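Local coordinates for protein aldehyde dehydrogenase 12 (Zea mays, PDB 6D97) that probably catalyses the NAD-dependent oxidation of L-glutamate gamma-semialdehyde to glutamate, the last step of proline catabolism in plants, at residues 88-98 with 213-221; 74-85 with 250-261. One frame throughout, in Å; residues are numbered along the deposited sequence.

Interaction 1: 88-98 with 213-221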
loop_
_atom_site.group_PDB
_atom_site.type_symbol
_atom_site.label_atom_id
_atom_site.label_comp_id
_atom_site.label_asym_id
_atom_site.label_seq_id
_atom_site.Cartn_x
_atom_site.Cartn_y
_atom_site.Cartn_z
ATOM N N SER A 88 -21.859 25.891 -16.020
ATOM C CA SER A 88 -21.272 24.616 -16.412
ATOM C C SER A 88 -20.706 23.875 -15.207
ATOM O O SER A 88 -20.852 22.652 -15.099
ATOM C CB SER A 88 -20.186 24.845 -17.460
ATOM O OG SER A 88 -19.697 23.619 -17.976
ATOM N N LEU A 89 -20.058 24.599 -14.292
ATOM C CA LEU A 89 -19.510 23.959 -13.102
ATOM C C LEU A 89 -20.619 23.474 -12.180
ATOM O O LEU A 89 -20.509 22.398 -11.579
ATOM C CB LEU A 89 -18.579 24.922 -12.364
ATOM C CG LEU A 89 -17.152 25.076 -12.887
ATOM C CD1 LEU A 89 -16.511 26.320 -12.293
ATOM C CD2 LEU A 89 -16.346 23.841 -12.539
ATOM N N SER A 90 -21.706 24.243 -12.070
ATOM C CA SER A 90 -22.800 23.870 -11.180
ATOM C C SER A 90 -23.489 22.582 -11.615
ATOM O O SER A 90 -24.210 21.979 -10.812
ATOM C CB SER A 90 -23.824 25.005 -11.099
ATOM O OG SER A 90 -24.711 24.965 -12.201
ATOM N N LYS A 91 -23.283 22.145 -12.861
ATOM C CA LYS A 91 -23.863 20.885 -13.313
ATOM C C LYS A 91 -23.183 19.678 -12.680
ATOM O O LYS A 91 -23.761 18.586 -12.678
ATOM C CB LYS A 91 -23.794 20.787 -14.839
ATOM C CG LYS A 91 -24.787 21.697 -15.539
ATOM C CD LYS A 91 -24.678 21.635 -17.051
ATOM C CE LYS A 91 -25.552 22.710 -17.677
ATOM N NZ LYS A 91 -25.851 22.432 -19.105
ATOM N N CYS A 92 -21.984 19.850 -12.130
ATOM C CA CYS A 92 -21.281 18.749 -11.489
ATOM C C CYS A 92 -21.609 18.721 -10.002
ATOM O O CYS A 92 -21.253 19.667 -9.284
ATOM C CB CYS A 92 -19.781 18.879 -11.685
ATOM S SG CYS A 92 -18.837 17.514 -10.958
ATOM N N PRO A 93 -22.260 17.674 -9.500
ATOM C CA PRO A 93 -22.553 17.600 -8.065
ATOM C C PRO A 93 -21.289 17.307 -7.271
ATOM O O PRO A 93 -20.235 16.980 -7.820
ATOM C CB PRO A 93 -23.547 16.441 -7.972
ATOM C CG PRO A 93 -23.127 15.539 -9.091
ATOM C CD PRO A 93 -22.665 16.448 -10.208
ATOM N N LYS A 94 -21.410 17.411 -5.948
ATOM C CA LYS A 94 -20.244 17.198 -5.102
ATOM C C LYS A 94 -19.824 15.735 -5.050
ATOM O O LYS A 94 -18.702 15.444 -4.617
ATOM C CB LYS A 94 -20.511 17.734 -3.698
ATOM C CG LYS A 94 -20.368 19.240 -3.607
ATOM C CD LYS A 94 -20.715 19.761 -2.224
ATOM C CE LYS A 94 -22.213 19.923 -2.051
ATOM N NZ LYS A 94 -22.576 20.612 -0.783
ATOM N N HIS A 95 -20.683 14.809 -5.484
ATOM C CA HIS A 95 -20.283 13.416 -5.637
ATOM C C HIS A 95 -19.757 13.108 -7.035
ATOM O O HIS A 95 -19.665 11.932 -7.408
ATOM C CB HIS A 95 -21.431 12.465 -5.264
ATOM C CG HIS A 95 -22.793 12.945 -5.656
ATOM N ND1 HIS A 95 -23.393 12.601 -6.847
ATOM C CD2 HIS A 95 -23.692 13.709 -4.991
ATOM C CE1 HIS A 95 -24.591 13.151 -6.912
ATOM N NE2 HIS A 95 -24.798 13.828 -5.797
ATOM N N GLY A 96 -19.405 14.137 -7.803
ATOM C CA GLY A 96 -18.571 13.984 -8.976
ATOM C C GLY A 96 -19.322 13.584 -10.233
ATOM O O GLY A 96 -20.490 13.190 -10.216
ATOM N N LEU A 97 -18.619 13.714 -11.362
ATOM C CA LEU A 97 -19.089 13.095 -12.595
ATOM C C LEU A 97 -19.081 11.582 -12.467
ATOM O O LEU A 97 -19.879 10.894 -13.113
ATOM C CB LEU A 97 -18.225 13.535 -13.779
ATOM C CG LEU A 97 -18.177 15.033 -14.073
ATOM C CD1 LEU A 97 -17.440 15.317 -15.368
ATOM C CD2 LEU A 97 -19.590 15.572 -14.140
ATOM N N HIS A 98 -18.185 11.052 -11.637
ATOM C CA HIS A 98 -18.170 9.648 -11.263
ATOM C C HIS A 98 -17.389 9.523 -9.962
ATOM O O HIS A 98 -16.655 10.432 -9.567
ATOM C CB HIS A 98 -17.553 8.772 -12.359
ATOM C CG HIS A 98 -16.119 9.092 -12.653
ATOM N ND1 HIS A 98 -15.736 9.957 -13.656
ATOM C CD2 HIS A 98 -14.974 8.667 -12.068
ATOM C CE1 HIS A 98 -14.419 10.046 -13.681
ATOM N NE2 HIS A 98 -13.932 9.278 -12.724
ATOM N N LEU A 213 -9.823 14.972 -13.939
ATOM C CA LEU A 213 -10.849 14.178 -14.606
ATOM C C LEU A 213 -10.824 12.729 -14.139
ATOM O O LEU A 213 -11.883 12.116 -13.950
ATOM C CB LEU A 213 -10.671 14.251 -16.121
ATOM C CG LEU A 213 -11.049 15.578 -16.779
ATOM C CD1 LEU A 213 -10.571 15.616 -18.227
ATOM C CD2 LEU A 213 -12.547 15.789 -16.699
ATOM N N TYR A 214 -9.626 12.167 -13.943
ATOM C CA TYR A 214 -9.510 10.764 -13.549
ATOM C C TYR A 214 -10.295 10.474 -12.276
ATOM O O TYR A 214 -11.002 9.463 -12.189
ATOM C CB TYR A 214 -8.043 10.385 -13.339
ATOM C CG TYR A 214 -7.179 10.348 -14.579
ATOM C CD1 TYR A 214 -7.736 10.169 -15.839
ATOM C CD2 TYR A 214 -5.797 10.485 -14.482
ATOM C CE1 TYR A 214 -6.941 10.131 -16.971
ATOM C CE2 TYR A 214 -4.994 10.455 -15.603
ATOM C CZ TYR A 214 -5.567 10.275 -16.847
ATOM O OH TYR A 214 -4.761 10.241 -17.964
ATOM N N MET A 215 -10.175 11.344 -11.273
ATOM C CA MET A 215 -10.778 11.074 -9.975
ATOM C C MET A 215 -12.265 11.390 -9.931
ATOM O O MET A 215 -12.908 11.115 -8.911
ATOM C CB MET A 215 -10.054 11.859 -8.880
ATOM C CG MET A 215 -8.562 11.573 -8.814
ATOM S SD MET A 215 -8.185 9.808 -8.829
ATOM C CE MET A 215 -8.929 9.279 -7.288
ATOM N N GLY A 216 -12.821 11.957 -10.992
ATOM C CA GLY A 216 -14.236 12.223 -11.074
ATOM C C GLY A 216 -14.656 13.676 -10.929
ATOM O O GLY A 216 -15.846 13.932 -10.704
ATOM N N ASN A 217 -13.732 14.622 -11.048
ATOM C CA ASN A 217 -14.070 16.033 -10.952
ATOM C C ASN A 217 -14.461 16.587 -12.319
ATOM O O ASN A 217 -14.203 15.980 -13.363
ATOM C CB ASN A 217 -12.895 16.832 -10.385
ATOM C CG ASN A 217 -12.382 16.270 -9.072
ATOM O OD1 ASN A 217 -12.976 16.490 -8.018
ATOM N ND2 ASN A 217 -11.272 15.542 -9.131
ATOM N N LYS A 218 -15.104 17.754 -12.300
ATOM C CA LYS A 218 -15.319 18.532 -13.515
ATOM C C LYS A 218 -14.518 19.819 -13.406
ATOM O O LYS A 218 -14.896 20.718 -12.639
ATOM C CB LYS A 218 -16.799 18.839 -13.743
ATOM C CG LYS A 218 -17.034 19.791 -14.902
ATOM C CD LYS A 218 -18.478 19.832 -15.340
ATOM C CE LYS A 218 -18.629 20.760 -16.535
ATOM N NZ LYS A 218 -20.014 20.753 -17.082
ATOM N N PRO A 219 -13.406 19.943 -14.120
ATOM C CA PRO A 219 -12.556 21.123 -13.973
ATOM C C PRO A 219 -12.854 22.210 -14.990
ATOM O O PRO A 219 -13.331 21.964 -16.100
ATOM C CB PRO A 219 -11.153 20.547 -14.204
ATOM C CG PRO A 219 -11.388 19.480 -15.224
ATOM C CD PRO A 219 -12.775 18.917 -14.965
ATOM N N VAL A 220 -12.564 23.438 -14.578
ATOM C CA VAL A 220 -12.396 24.559 -15.488
ATOM C C VAL A 220 -10.911 24.890 -15.506
ATOM O O VAL A 220 -10.289 25.053 -14.447
ATOM C CB VAL A 220 -13.256 25.771 -15.080
ATOM C CG1 VAL A 220 -12.918 26.250 -13.669
ATOM C CG2 VAL A 220 -13.095 26.892 -16.094
ATOM N N LEU A 221 -10.329 24.919 -16.699
ATOM C CA LEU A 221 -8.891 25.063 -16.864
ATOM C C LEU A 221 -8.567 26.452 -17.392
ATOM O O LEU A 221 -9.126 26.885 -18.404
ATOM C CB LEU A 221 -8.337 23.996 -17.811
ATOM C CG LEU A 221 -6.875 24.205 -18.207
ATOM C CD1 LEU A 221 -5.945 24.090 -17.009
ATOM C CD2 LEU A 221 -6.472 23.225 -19.287
HETATM O O HOH W 1 -20.006 21.904 -19.723
#

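Interaction 2: 74-85 with 250-261. With NAD (nicotinamide-adenine-dinucleotide), chain E.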
loop_
_atom_site.group_PDB
_atom_site.type_symbol
_atom_site.label_atom_id
_atom_site.label_comp_id
_atom_site.label_asym_id
_atom_site.label_seq_id
_atom_site.Cartn_x
_atom_site.Cartn_y
_atom_site.Cartn_z
ATOM N N VAL A 74 -6.472 36.320 -28.235
ATOM C CA VAL A 74 -7.022 35.433 -27.219
ATOM C C VAL A 74 -8.383 35.968 -26.796
ATOM O O VAL A 74 -8.526 37.163 -26.512
ATOM C CB VAL A 74 -6.073 35.312 -26.012
ATOM C CG1 VAL A 74 -6.672 34.424 -24.942
ATOM C CG2 VAL A 74 -4.719 34.776 -26.462
ATOM N N ALA A 75 -9.381 35.084 -26.754
ATOM C CA ALA A 75 -10.752 35.469 -26.418
ATOM C C ALA A 75 -10.898 35.567 -24.899
ATOM O O ALA A 75 -11.515 34.731 -24.238
ATOM C CB ALA A 75 -11.743 34.477 -27.009
ATOM N N GLU A 76 -10.324 36.631 -24.346
ATOM C CA GLU A 76 -10.311 36.789 -22.897
ATOM C C GLU A 76 -11.693 37.192 -22.396
ATOM O O GLU A 76 -12.268 38.187 -22.851
ATOM C CB GLU A 76 -9.251 37.805 -22.480
ATOM C CG GLU A 76 -7.856 37.189 -22.415
ATOM C CD GLU A 76 -6.834 38.092 -21.760
ATOM O OE1 GLU A 76 -7.089 39.309 -21.670
ATOM O OE2 GLU A 76 -5.780 37.581 -21.322
ATOM N N VAL A 77 -12.222 36.405 -21.466
ATOM C CA VAL A 77 -13.536 36.644 -20.883
ATOM C C VAL A 77 -13.434 37.761 -19.855
ATOM O O VAL A 77 -12.468 37.834 -19.086
ATOM C CB VAL A 77 -14.080 35.349 -20.250
ATOM C CG1 VAL A 77 -15.380 35.606 -19.502
ATOM C CG2 VAL A 77 -14.271 34.283 -21.315
ATOM N N GLN A 78 -14.433 38.636 -19.836
ATOM C CA GLN A 78 -14.474 39.736 -18.887
ATOM C C GLN A 78 -15.306 39.343 -17.667
ATOM O O GLN A 78 -15.975 38.309 -17.644
ATOM C CB GLN A 78 -15.018 40.998 -19.556
ATOM C CG GLN A 78 -14.033 41.638 -20.530
ATOM C CD GLN A 78 -14.723 42.329 -21.694
ATOM O OE1 GLN A 78 -15.354 43.374 -21.527
ATOM N NE2 GLN A 78 -14.616 41.737 -22.882
ATOM N N GLY A 79 -15.240 40.186 -16.634
ATOM C CA GLY A 79 -15.818 39.821 -15.353
ATOM C C GLY A 79 -17.321 39.627 -15.389
ATOM O O GLY A 79 -17.880 38.931 -14.538
ATOM N N THR A 80 -17.995 40.235 -16.366
ATOM C CA THR A 80 -19.441 40.123 -16.493
ATOM C C THR A 80 -19.865 39.196 -17.626
ATOM O O THR A 80 -21.008 39.276 -18.084
ATOM C CB THR A 80 -20.072 41.504 -16.682
ATOM O OG1 THR A 80 -19.315 42.259 -17.638
ATOM C CG2 THR A 80 -20.127 42.251 -15.355
ATOM N N GLU A 81 -18.978 38.323 -18.094
ATOM C CA GLU A 81 -19.375 37.289 -19.044
ATOM C C GLU A 81 -18.900 35.914 -18.589
ATOM O O GLU A 81 -18.540 35.057 -19.402
ATOM C CB GLU A 81 -18.880 37.605 -20.454
ATOM C CG GLU A 81 -17.540 38.299 -20.535
ATOM C CD GLU A 81 -17.009 38.342 -21.958
ATOM O OE1 GLU A 81 -16.057 39.107 -22.229
ATOM O OE2 GLU A 81 -17.548 37.602 -22.808
ATOM N N ILE A 82 -18.928 35.667 -17.275
ATOM C CA ILE A 82 -18.489 34.390 -16.716
ATOM C C ILE A 82 -19.649 33.503 -16.276
ATOM O O ILE A 82 -19.406 32.439 -15.686
ATOM C CB ILE A 82 -17.526 34.596 -15.528
ATOM C CG1 ILE A 82 -18.245 35.308 -14.379
ATOM C CG2 ILE A 82 -16.288 35.365 -15.954
ATOM C CD1 ILE A 82 -17.546 35.188 -13.042
ATOM N N LYS A 83 -20.899 33.901 -16.547
ATOM C CA LYS A 83 -22.046 33.136 -16.058
ATOM C C LYS A 83 -22.061 31.725 -16.631
ATOM O O LYS A 83 -22.365 30.761 -15.918
ATOM C CB LYS A 83 -23.351 33.858 -16.401
ATOM C CG LYS A 83 -24.550 33.380 -15.585
ATOM C CD LYS A 83 -25.865 33.916 -16.133
ATOM C CE LYS A 83 -27.023 33.528 -15.225
ATOM N NZ LYS A 83 -28.342 33.877 -15.816
ATOM N N SER A 84 -21.738 31.588 -17.919
ATOM C CA SER A 84 -21.751 30.275 -18.554
ATOM C C SER A 84 -20.784 29.315 -17.869
ATOM O O SER A 84 -21.066 28.115 -17.755
ATOM C CB SER A 84 -21.419 30.411 -20.040
ATOM O OG SER A 84 -22.534 30.901 -20.766
ATOM N N PHE A 85 -19.643 29.822 -17.397
ATOM C CA PHE A 85 -18.693 28.959 -16.703
ATOM C C PHE A 85 -19.221 28.547 -15.335
ATOM O O PHE A 85 -19.060 27.390 -14.926
ATOM C CB PHE A 85 -17.337 29.657 -16.588
ATOM C CG PHE A 85 -16.636 29.824 -17.905
ATOM C CD1 PHE A 85 -15.832 28.814 -18.410
ATOM C CD2 PHE A 85 -16.792 30.984 -18.645
ATOM C CE1 PHE A 85 -15.189 28.960 -19.628
ATOM C CE2 PHE A 85 -16.152 31.138 -19.865
ATOM C CZ PHE A 85 -15.348 30.125 -20.356
ATOM N N PHE A 250 -12.738 25.491 -20.620
ATOM C CA PHE A 250 -11.463 26.149 -20.887
ATOM C C PHE A 250 -11.715 27.647 -20.941
ATOM O O PHE A 250 -12.453 28.115 -21.814
ATOM C CB PHE A 250 -10.876 25.634 -22.207
ATOM C CG PHE A 250 -9.488 26.121 -22.506
ATOM C CD1 PHE A 250 -8.443 25.892 -21.623
ATOM C CD2 PHE A 250 -9.222 26.770 -23.702
ATOM C CE1 PHE A 250 -7.161 26.326 -21.918
ATOM C CE2 PHE A 250 -7.948 27.209 -24.006
ATOM C CZ PHE A 250 -6.913 26.986 -23.115
ATOM N N ILE A 251 -11.134 28.400 -20.010
ATOM C CA ILE A 251 -11.367 29.837 -19.922
ATOM C C ILE A 251 -10.045 30.570 -20.111
ATOM O O ILE A 251 -9.011 30.158 -19.570
ATOM C CB ILE A 251 -12.037 30.235 -18.590
ATOM C CG1 ILE A 251 -12.312 31.742 -18.564
ATOM C CG2 ILE A 251 -11.185 29.822 -17.398
ATOM C CD1 ILE A 251 -13.251 32.188 -17.456
ATOM N N ASN A 252 -10.076 31.638 -20.901
ATOM C CA ASN A 252 -8.957 32.558 -21.043
ATOM C C ASN A 252 -9.367 33.898 -20.446
ATOM O O ASN A 252 -10.448 34.411 -20.756
ATOM C CB ASN A 252 -8.553 32.731 -22.510
ATOM C CG ASN A 252 -8.154 31.424 -23.177
ATOM O OD1 ASN A 252 -6.983 31.054 -23.192
ATOM N ND2 ASN A 252 -9.128 30.740 -23.765
ATOM N N SER A 253 -8.519 34.451 -19.587
ATOM C CA SER A 253 -8.823 35.716 -18.929
ATOM C C SER A 253 -7.566 36.210 -18.233
ATOM O O SER A 253 -6.577 35.483 -18.105
ATOM C CB SER A 253 -9.968 35.575 -17.920
ATOM O OG SER A 253 -9.567 34.810 -16.796
ATOM N N ASP A 254 -7.617 37.461 -17.786
ATOM C CA ASP A 254 -6.594 37.937 -16.876
ATOM C C ASP A 254 -6.841 37.355 -15.487
ATOM O O ASP A 254 -7.873 36.730 -15.220
ATOM C CB ASP A 254 -6.553 39.468 -16.834
ATOM C CG ASP A 254 -7.886 40.097 -16.442
ATOM O OD1 ASP A 254 -8.568 39.595 -15.525
ATOM O OD2 ASP A 254 -8.240 41.134 -17.041
ATOM N N GLY A 255 -5.875 37.569 -14.595
ATOM C CA GLY A 255 -5.979 36.995 -13.264
ATOM C C GLY A 255 -7.172 37.513 -12.486
ATOM O O GLY A 255 -7.786 36.777 -11.711
ATOM N N ALA A 256 -7.530 38.783 -12.694
ATOM C CA ALA A 256 -8.591 39.389 -11.896
ATOM C C ALA A 256 -9.946 38.765 -12.202
ATOM O O ALA A 256 -10.756 38.553 -11.291
ATOM C CB ALA A 256 -8.633 40.898 -12.133
ATOM N N VAL A 257 -10.217 38.477 -13.474
ATOM C CA VAL A 257 -11.484 37.849 -13.826
ATOM C C VAL A 257 -11.535 36.423 -13.299
ATOM O O VAL A 257 -12.558 35.982 -12.759
ATOM C CB VAL A 257 -11.709 37.895 -15.346
ATOM C CG1 VAL A 257 -12.868 36.994 -15.720
ATOM C CG2 VAL A 257 -11.975 39.320 -15.795
ATOM N N MET A 258 -10.433 35.680 -13.437
ATOM C CA MET A 258 -10.385 34.326 -12.898
ATOM C C MET A 258 -10.615 34.331 -11.393
ATOM O O MET A 258 -11.241 33.414 -10.846
ATOM C CB MET A 258 -9.046 33.669 -13.232
ATOM C CG MET A 258 -9.015 32.171 -12.958
ATOM S SD MET A 258 -10.257 31.291 -13.929
ATOM C CE MET A 258 -10.170 29.660 -13.198
ATOM N N ASN A 259 -10.115 35.361 -10.707
ATOM C CA ASN A 259 -10.361 35.498 -9.277
ATOM C C ASN A 259 -11.851 35.623 -8.995
ATOM O O ASN A 259 -12.383 34.969 -8.091
ATOM C CB ASN A 259 -9.605 36.711 -8.732
ATOM C CG ASN A 259 -9.064 36.486 -7.333
ATOM O OD1 ASN A 259 -7.914 36.816 -7.045
ATOM N ND2 ASN A 259 -9.887 35.916 -6.458
ATOM N N LYS A 260 -12.548 36.456 -9.774
ATOM C CA LYS A 260 -13.986 36.615 -9.586
ATOM C C LYS A 260 -14.721 35.303 -9.827
ATOM O O LYS A 260 -15.660 34.966 -9.095
ATOM C CB LYS A 260 -14.534 37.694 -10.518
ATOM C CG LYS A 260 -13.945 39.079 -10.348
ATOM C CD LYS A 260 -14.622 40.020 -11.336
ATOM C CE LYS A 260 -13.684 41.098 -11.845
ATOM N NZ LYS A 260 -13.361 42.101 -10.798
ATOM N N LEU A 261 -14.318 34.554 -10.856
ATOM C CA LEU A 261 -14.979 33.287 -11.144
ATOM C C LEU A 261 -14.821 32.309 -9.987
ATOM O O LEU A 261 -15.763 31.587 -9.641
ATOM C CB LEU A 261 -14.428 32.687 -12.435
ATOM C CG LEU A 261 -14.911 31.274 -12.758
ATOM C CD1 LEU A 261 -16.425 31.241 -12.904
ATOM C CD2 LEU A 261 -14.238 30.757 -14.015
HETATM P PA NAD E . 1.352 34.024 -11.866
HETATM O O1A NAD E . 0.966 33.871 -10.360
HETATM O O2A NAD E . 1.657 35.331 -12.411
HETATM O O5B NAD E . 0.373 33.667 -12.913
HETATM C C5B NAD E . 0.013 32.319 -13.100
HETATM C C4B NAD E . -1.449 32.115 -13.480
HETATM O O4B NAD E . -2.346 32.542 -12.469
HETATM C C3B NAD E . -1.828 32.779 -14.764
HETATM O O3B NAD E . -2.685 31.987 -15.490
HETATM C C2B NAD E . -2.502 33.998 -14.302
HETATM O O2B NAD E . -3.395 34.454 -15.245
HETATM C C1B NAD E . -3.170 33.503 -13.074
HETATM N N9A NAD E . -3.503 34.516 -12.095
HETATM C C8A NAD E . -2.774 35.633 -11.731
HETATM N N7A NAD E . -3.428 36.289 -10.766
HETATM C C5A NAD E . -4.605 35.611 -10.459
HETATM C C6A NAD E . -5.643 35.810 -9.569
HETATM N N6A NAD E . -5.624 36.954 -8.701
HETATM N N1A NAD E . -6.666 34.943 -9.517
HETATM C C2A NAD E . -6.714 33.852 -10.323
HETATM N N3A NAD E . -5.712 33.621 -11.210
HETATM C C4A NAD E . -4.665 34.468 -11.296
HETATM O O3 NAD E . 2.528 33.317 -12.389
HETATM P PN NAD E . 3.846 33.975 -12.985
HETATM O O1N NAD E . 4.814 32.744 -13.115
HETATM O O2N NAD E . 3.611 34.533 -14.358
HETATM O O5D NAD E . 4.494 34.998 -12.091
HETATM O O HOH W 2 -10.168 38.908 -18.777
#

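Interaction 1: 88-98 with 213-221
Lys218 grips Ser88 through two hydrogen bonds. Its NZ donates to Ser88 O at 2.9 Å and to Ser88 OG at 3.0 Å. The ammonium lies above the plane of the Ser88 carbonyl. A water is bound by both Ser88 OG and Lys218 NZ and closes a small ring with them. Asp249 holds Ser88 OG as well, and its carboxylate probably helps to offset the buried lysine charge. Lys218 reaches this spot because its chain is extended, with CG anti to the backbone N (chi1 173°).

At the other end, His98 NE2 donates to Tyr214 O at 3.0 Å in a fairly straight bond (164° at the hydrogen). The acceptor lies in the imidazole plane, but the ring nitrogen sits above the carbonyl plane of Tyr214. Arg106 bonds to ND1, so both ring nitrogens are engaged. Between the two ends, Leu97 N donates to Gly216 O at 2.9 Å.

After helix 203-214 the chain turns at Gly216 in a Schellman motif, then enters strand 218-223 of the Rossmann-type NAD-binding domain. Segment 88-98 runs off helix 83-90 and covers this turn. Gly216 CA lies over one face of the His98 ring, 3.5 Å from its centroid, in a CH-pi contact. With no side chain, Gly216 brings its CA to 3.4 Å from His98 O, a CA-H...O contact.

The packing lies along the lysine. Cys92 CB meets Lys218 CB at 3.6 Å, and Leu97 CD1 also leans on that CB. Further along the strand, Leu89 CD1 touches Val220 CG1 at 3.8 Å, the side chains crossing at about a right angle.

Interaction 2: 74-85 with 250-261
Phe85 lies against Ile251 and Leu261, between strand 249-251 of the parallel NAD-binding sheet and the helix that follows it. This is a beta-alpha unit of the Rossmann-type domain. The Phe85 side chain can be followed outward. Its CB rests on Leu261 CD1 at 4.1 Å. CG is anti to the carbonyl carbon (chi1 -69°), which turns the ring toward the strand. CD2 and CE2 meet Ile251 CD1, which sits over the ring centre, 3.9 Å from the centroid, in a CH-pi contact. Over the same face, CD1 and CE1 meet Ile251 CB, CE1 at 3.6 Å. CE1 and CZ also bring the ring edge near Phe250 O. Replacing Phe85 by an alanine takes the ring away, which is likely to open a gap between Ile251 and Leu261 and leave Ile251 CD1 without its aromatic face.

Ile82, at the N-cap position of helix 83-90, extends the apolar layer. Its CG2 packs on Val257 CG1 at 3.8 Å, and its CD1 reaches Leu261. Nearer the start of 74-85, Val77 N donates to Asn252 O at 2.8 Å, in the carbonyl plane and nearly straight (167°). Glu76 CA makes a CA-H...O contact with the same oxygen. Glu76 OE2 bonds to Ser225.

Asp254 caps helix 255-265 by accepting from Val257 N. This helix supplies part of the adenine site: Gly255 and Met258 line it, and Asn259 OD1 accepts from N6A of NAD at 2.8 Å. A water joins the segments, donating to Val77 O and accepting from Asp254 N at 3.1 Å.

How the interactions relate
The centres of the two interactions are 19 Å apart, and both lie on the NAD-binding domain. They share helix 83-90: interaction 2 uses its first turn, interaction 1 its end and the loop beyond. They also share the parallel sheet, in which strands 218-223 and 249-251 are neighbours. Along the chain the order is 74-85, 88-98, 213-221, 250-261, so interaction 2 encloses interaction 1. They touch directly. Leu221 O and Ile251 N are 3.0 Å apart, a probable hydrogen bond, and Val220 packs on Ile251 and Phe85. Residues 74-98 thus pack against two adjacent strands. Strand 218-223 carries Lys222, and the helix after strand 249-251 carries Asn259; both bind NAD.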